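Local coordinates for protein ancestral congerin Con-anc (PDB 3AJZ) that binds beta-galactoside sugars such as lactose as a galectin, a reconstructed ancestor of the fish congerins, at residues A[31-36]-A[119-124]; A[73-78]-A[105-110]. All blocks are in the same frame, centred on the assembly; numbering follows the deposited sequence. Where two conformers were deposited one is given.

Contact 1: A[31-36]-A[119-124]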
loop_
_atom_site.group_PDB
_atom_site.type_symbol
_atom_site.label_atom_id
_atom_site.label_comp_id
_atom_site.label_asym_id
_atom_site.label_seq_id
_atom_site.Cartn_x
_atom_site.Cartn_y
_atom_site.Cartn_z
ATOM N N PHE A 31 3.872 0.897 18.040
ATOM C CA PHE A 31 3.163 1.003 16.763
ATOM C C PHE A 31 2.443 -0.317 16.487
ATOM O O PHE A 31 2.908 -1.372 16.921
ATOM C CB PHE A 31 4.118 1.366 15.611
ATOM C CG PHE A 31 4.948 0.204 15.139
ATOM C CD1 PHE A 31 6.135 -0.108 15.778
ATOM C CD2 PHE A 31 4.503 -0.592 14.067
ATOM C CE1 PHE A 31 6.922 -1.199 15.343
ATOM C CE2 PHE A 31 5.273 -1.687 13.621
ATOM C CZ PHE A 31 6.462 -1.988 14.253
ATOM N N SER A 32 1.362 -0.263 15.702
ATOM C CA SER A 32 0.638 -1.487 15.353
ATOM C C SER A 32 0.424 -1.744 13.869
ATOM O O SER A 32 0.333 -0.813 13.069
ATOM C CB SER A 32 -0.724 -1.584 16.084
ATOM O OG SER A 32 -1.518 -0.456 15.736
ATOM N N ILE A 33 0.334 -3.026 13.530
ATOM C CA ILE A 33 -0.151 -3.476 12.245
ATOM C C ILE A 33 -1.540 -4.048 12.428
ATOM O O ILE A 33 -1.783 -4.814 13.402
ATOM C CB ILE A 33 0.784 -4.535 11.663
ATOM C CG1 ILE A 33 2.128 -3.891 11.334
ATOM C CG2 ILE A 33 0.199 -5.109 10.383
ATOM C CD1 ILE A 33 3.185 -4.897 10.977
ATOM N N ASN A 34 -2.456 -3.679 11.535
ATOM C CA ASN A 34 -3.884 -3.973 11.748
ATOM C C ASN A 34 -4.439 -4.510 10.462
ATOM O O ASN A 34 -4.494 -3.759 9.496
ATOM C CB ASN A 34 -4.617 -2.687 12.113
ATOM C CG ASN A 34 -4.097 -2.086 13.381
ATOM O OD1 ASN A 34 -4.552 -2.453 14.465
ATOM N ND2 ASN A 34 -3.143 -1.177 13.278
ATOM N N VAL A 35 -4.856 -5.778 10.438
ATOM C CA VAL A 35 -5.376 -6.445 9.227
ATOM C C VAL A 35 -6.847 -6.765 9.438
ATOM O O VAL A 35 -7.216 -7.206 10.530
ATOM C CB VAL A 35 -4.605 -7.768 8.969
ATOM C CG1 VAL A 35 -5.198 -8.506 7.749
ATOM C CG2 VAL A 35 -3.104 -7.480 8.776
ATOM N N GLY A 36 -7.686 -6.568 8.434
ATOM C CA GLY A 36 -9.086 -6.897 8.665
ATOM C C GLY A 36 -9.916 -6.916 7.408
ATOM O O GLY A 36 -9.398 -6.816 6.279
ATOM N N ASN A 119 -9.313 -7.564 3.390
ATOM C CA ASN A 119 -9.303 -6.528 2.390
ATOM C C ASN A 119 -8.635 -5.224 2.805
ATOM O O ASN A 119 -8.605 -4.283 2.013
ATOM C CB ASN A 119 -10.717 -6.310 1.874
ATOM C CG ASN A 119 -11.673 -5.912 2.954
ATOM O OD1 ASN A 119 -11.492 -4.888 3.624
ATOM N ND2 ASN A 119 -12.732 -6.718 3.129
ATOM N N PHE A 120 -8.069 -5.174 4.012
ATOM C CA PHE A 120 -7.279 -4.002 4.418
ATOM C C PHE A 120 -6.168 -4.302 5.381
ATOM O O PHE A 120 -6.213 -5.285 6.121
ATOM C CB PHE A 120 -8.127 -2.852 4.969
ATOM C CG PHE A 120 -8.629 -3.067 6.369
ATOM C CD1 PHE A 120 -9.956 -3.439 6.584
ATOM C CD2 PHE A 120 -7.785 -2.897 7.468
ATOM C CE1 PHE A 120 -10.440 -3.637 7.894
ATOM C CE2 PHE A 120 -8.246 -3.124 8.787
ATOM C CZ PHE A 120 -9.581 -3.481 8.988
ATOM N N ILE A 121 -5.147 -3.448 5.324
ATOM C CA ILE A 121 -4.083 -3.428 6.332
ATOM C C ILE A 121 -3.736 -1.983 6.571
ATOM O O ILE A 121 -3.572 -1.212 5.612
ATOM C CB ILE A 121 -2.770 -4.245 5.937
ATOM C CG1 ILE A 121 -1.685 -4.135 7.040
ATOM C CG2 ILE A 121 -2.272 -3.884 4.510
ATOM C CD1 ILE A 121 -0.719 -2.953 6.934
ATOM N N TYR A 122 -3.655 -1.593 7.846
ATOM C CA TYR A 122 -3.162 -0.258 8.162
ATOM C C TYR A 122 -2.207 -0.205 9.336
ATOM O O TYR A 122 -2.235 -1.075 10.232
ATOM C CB TYR A 122 -4.304 0.753 8.346
ATOM C CG TYR A 122 -5.137 0.575 9.591
ATOM C CD1 TYR A 122 -4.762 1.180 10.790
ATOM C CD2 TYR A 122 -6.320 -0.156 9.552
ATOM C CE1 TYR A 122 -5.558 1.042 11.938
ATOM C CE2 TYR A 122 -7.124 -0.303 10.671
ATOM C CZ TYR A 122 -6.734 0.282 11.858
ATOM O OH TYR A 122 -7.541 0.169 12.984
ATOM N N LEU A 123 -1.321 0.789 9.307
ATOM C CA LEU A 123 -0.372 0.996 10.394
ATOM C C LEU A 123 -0.912 2.084 11.301
ATOM O O LEU A 123 -1.513 3.019 10.807
ATOM C CB LEU A 123 1.000 1.433 9.832
ATOM C CG LEU A 123 2.218 1.006 10.646
ATOM C CD1 LEU A 123 2.328 -0.498 10.453
ATOM C CD2 LEU A 123 3.486 1.620 10.166
ATOM N N ALA A 124 -0.666 1.948 12.610
ATOM C CA ALA A 124 -0.977 3.010 13.577
ATOM C C ALA A 124 0.184 3.235 14.527
ATOM O O ALA A 124 1.011 2.334 14.767
ATOM C CB ALA A 124 -2.242 2.665 14.376
#
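The phenol ring of Tyr122 lies across the side chain of Asn34, whose CB sits over the ring centre in a CH-pi contact (3.7 Å from CB to the centroid) while the amide is stacked nearly flat on it, the planes 17° apart. CG of Asn34 is anti to its carbonyl carbon (chi1 -61°), which swings the amide along its own strand and lets ND2 spend both hydrogens in its plane: one on Ser32 OG at 3.0 Å, the other on Tyr122 O at 3.2 Å, approached from above the carbonyl plane. OD1 is taken by His45 of the glycan pocket, so the amide is held at three points and probably orients that histidine. These antiparallel neighbours belong to the sugar-binding sheet of the galectin beta-sandwich, the side chain of Ser32 about 6 Å from the bound galactose. The Phe120 ring lies on the backbone of Gly36, with Gly36 CA 3.8 Å from the Phe120 ring centroid, and a classic bulge gives Gly36 O both Asn119 N and Phe120 N. On the reverse face, turned to strand 18-24, Ile33 CG2 and Val35 CG2 each lie 4.0 Å from Ile121 CG1, and Leu123 CD1 meets Ile33 CG1 at 3.5 Å.

Contact 2: A[73-78]-A[105-110]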
loop_
_atom_site.group_PDB
_atom_site.type_symbol
_atom_site.label_atom_id
_atom_site.label_comp_id
_atom_site.label_asym_id
_atom_site.label_seq_id
_atom_site.Cartn_x
_atom_site.Cartn_y
_atom_site.Cartn_z
ATOM N N GLN A 73 -3.273 -11.373 23.894
ATOM C CA GLN A 73 -2.213 -12.348 24.005
ATOM C C GLN A 73 -0.908 -11.590 23.920
ATOM O O GLN A 73 -0.852 -10.489 23.356
ATOM C CB GLN A 73 -2.307 -13.379 22.884
ATOM C CG GLN A 73 -3.614 -14.195 22.958
ATOM C CD GLN A 73 -3.684 -15.403 22.038
ATOM O OE1 GLN A 73 -2.748 -15.719 21.234
ATOM N NE2 GLN A 73 -4.825 -16.111 22.155
ATOM N N ARG A 74 0.128 -12.135 24.530
ATOM C CA ARG A 74 1.410 -11.439 24.594
ATOM C C ARG A 74 2.529 -12.313 24.125
ATOM O O ARG A 74 2.494 -13.541 24.288
ATOM C CB ARG A 74 1.708 -10.928 26.006
ATOM C CG ARG A 74 0.945 -9.631 26.329
ATOM C CD ARG A 74 1.081 -9.157 27.792
ATOM N NE ARG A 74 0.574 -7.782 27.939
ATOM C CZ ARG A 74 -0.705 -7.438 27.844
ATOM N NH1 ARG A 74 -1.641 -8.357 27.653
ATOM N NH2 ARG A 74 -1.033 -6.159 27.922
ATOM N N SER A 75 3.531 -11.673 23.534
ATOM C CA SER A 75 4.821 -12.305 23.270
ATOM C C SER A 75 5.927 -11.397 23.799
ATOM O O SER A 75 5.875 -10.182 23.642
ATOM C CB SER A 75 5.001 -12.538 21.775
ATOM O OG SER A 75 6.296 -13.105 21.511
ATOM N N LYS A 76 6.940 -11.985 24.423
ATOM C CA LYS A 76 8.122 -11.250 24.884
ATOM C C LYS A 76 9.256 -11.283 23.863
ATOM O O LYS A 76 10.347 -10.775 24.138
ATOM C CB LYS A 76 8.630 -11.822 26.215
ATOM C CG LYS A 76 7.628 -11.755 27.347
ATOM C CD LYS A 76 7.927 -10.611 28.281
ATOM C CE LYS A 76 7.330 -9.322 27.799
ATOM N NZ LYS A 76 7.714 -8.183 28.699
ATOM N N ASN A 77 9.014 -11.906 22.712
ATOM C CA ASN A 77 9.967 -11.830 21.601
ATOM C C ASN A 77 9.803 -10.480 20.948
ATOM O O ASN A 77 8.762 -10.197 20.373
ATOM C CB ASN A 77 9.722 -12.928 20.566
ATOM C CG ASN A 77 10.229 -14.263 21.021
ATOM O OD1 ASN A 77 11.424 -14.434 21.263
ATOM N ND2 ASN A 77 9.325 -15.215 21.171
ATOM N N PHE A 78 10.830 -9.649 21.020
ATOM C CA PHE A 78 10.661 -8.229 20.635
ATOM C C PHE A 78 11.827 -7.718 19.810
ATOM O O PHE A 78 12.602 -6.895 20.280
ATOM C CB PHE A 78 10.460 -7.365 21.876
ATOM C CG PHE A 78 9.826 -6.038 21.559
ATOM C CD1 PHE A 78 10.587 -4.856 21.494
ATOM C CD2 PHE A 78 8.477 -5.984 21.228
ATOM C CE1 PHE A 78 9.978 -3.624 21.168
ATOM C CE2 PHE A 78 7.871 -4.753 20.892
ATOM C CZ PHE A 78 8.621 -3.593 20.852
ATOM N N HIS A 105 11.523 -15.558 14.566
ATOM C CA HIS A 105 10.551 -16.111 15.511
ATOM C C HIS A 105 9.159 -15.979 14.899
ATOM O O HIS A 105 8.881 -15.010 14.194
ATOM C CB HIS A 105 10.618 -15.369 16.860
ATOM C CG HIS A 105 11.627 -15.920 17.830
ATOM N ND1 HIS A 105 12.896 -15.399 17.972
ATOM C CD2 HIS A 105 11.527 -16.912 18.750
ATOM C CE1 HIS A 105 13.542 -16.059 18.919
ATOM N NE2 HIS A 105 12.733 -16.981 19.409
ATOM N N LYS A 106 8.291 -16.947 15.187
ATOM C CA LYS A 106 6.924 -16.948 14.683
ATOM C C LYS A 106 5.966 -16.849 15.863
ATOM O O LYS A 106 6.093 -17.573 16.875
ATOM C CB LYS A 106 6.630 -18.241 13.931
ATOM C CG LYS A 106 7.645 -18.591 12.863
ATOM C CD LYS A 106 7.480 -20.061 12.487
ATOM C CE LYS A 106 8.516 -20.542 11.470
ATOM N NZ LYS A 106 8.254 -20.051 10.083
ATOM N N VAL A 107 5.004 -15.945 15.734
ATOM C CA VAL A 107 3.919 -15.831 16.688
ATOM C C VAL A 107 2.680 -16.375 15.988
ATOM O O VAL A 107 2.465 -16.127 14.791
ATOM C CB VAL A 107 3.698 -14.375 17.096
ATOM C CG1 VAL A 107 2.589 -14.301 18.145
ATOM C CG2 VAL A 107 4.989 -13.793 17.694
ATOM N N GLU A 108 1.885 -17.156 16.719
ATOM C CA GLU A 108 0.577 -17.602 16.220
ATOM C C GLU A 108 -0.514 -16.890 16.987
ATOM O O GLU A 108 -0.390 -16.640 18.192
ATOM C CB GLU A 108 0.413 -19.115 16.368
ATOM C CG GLU A 108 1.357 -19.850 15.414
ATOM C CD GLU A 108 1.176 -21.351 15.421
ATOM O OE1 GLU A 108 0.161 -21.877 15.956
ATOM O OE2 GLU A 108 2.066 -22.009 14.854
ATOM N N PHE A 109 -1.574 -16.551 16.273
ATOM C CA PHE A 109 -2.715 -15.871 16.893
ATOM C C PHE A 109 -3.978 -16.424 16.236
ATOM O O PHE A 109 -4.038 -16.632 15.017
ATOM C CB PHE A 109 -2.599 -14.363 16.714
ATOM C CG PHE A 109 -3.717 -13.603 17.341
ATOM C CD1 PHE A 109 -3.672 -13.272 18.688
ATOM C CD2 PHE A 109 -4.802 -13.195 16.583
ATOM C CE1 PHE A 109 -4.766 -12.570 19.269
ATOM C CE2 PHE A 109 -5.846 -12.476 17.164
ATOM C CZ PHE A 109 -5.805 -12.185 18.501
ATOM N N PRO A 110 -5.030 -16.701 17.038
ATOM C CA PRO A 110 -6.209 -17.333 16.410
ATOM C C PRO A 110 -6.958 -16.477 15.345
ATOM O O PRO A 110 -7.090 -15.244 15.508
ATOM C CB PRO A 110 -7.111 -17.669 17.620
ATOM C CG PRO A 110 -6.660 -16.670 18.685
ATOM C CD PRO A 110 -5.176 -16.498 18.495
HETATM O O HOH W 1 -0.382 -14.885 20.510
HETATM O O HOH W 2 -2.273 -18.329 20.299
#
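Strands 73-75 and 106-110 run almost exactly antiparallel (179°), yet their axes come no closer than 9.0 Å, nearly twice the spacing of neighbours in one sheet, so side chains and water fill the interval. Gln73, Ser75 and Asn77 point toward the other segment, level with Phe109, Val107 and His105. The extended chain of Gln73 carries its amide over to the other strand, where NE2 approaches Pro110 CD at 3.7 Å and OE1 lies at the same distance from Phe109 CD1; amide and phenyl planes are steeply inclined, 64° apart. Two waters donate to both Gln73 OE1 and Glu108 O, one of them only 2.6 Å from OE1, the other making a long 3.3 Å bond to Glu108 O, and they join the strands where direct bonding is absent. In the middle the contact is thin: Ser75 OG reaches Val107 CG2 at 4.1 Å and accepts from Asn77 N in an ST turn just past the strand end. Beyond it the Asn77 amide stacks, tentatively, on one of two conformers of the His105 imidazole, planes 29° apart, with OD1 over the ring centre rather than in hydrogen-bonding position. Phe109 is buried and also touches Leu44 and Leu61 of the sugar-binding sheet. Arg74 points the other way, to the glycan, where it is salt-bridged to Glu72 and Asp55. The pairing brings together the end strands of the two sheets, 68-75 and 106-110, at one margin of the galectin beta-sandwich.

After strands 6-8, 10-13 and 18-24 the chain forms strand 30-36, the first half of contact 1, continues through strands 42-49, 58-65 and 68-75 of the same sheet, and reaches contact 2 at 73-78. It then enters the other sheet, where strands 85-92, 96-100 and 106-110 follow, and the last of them comes back alongside 73-78, closing a loop of 26 residues. Strand 117-125 follows and, at 119-124, pairs with 31-36, so contact 1 closes a far longer loop within which contact 2 is nested. Contact 1 joins neighbouring strands inside the sugar-binding sheet, whereas contact 2 ties an end strand of that sheet to the edge of the opposing one. Their centres are about 17 Å apart.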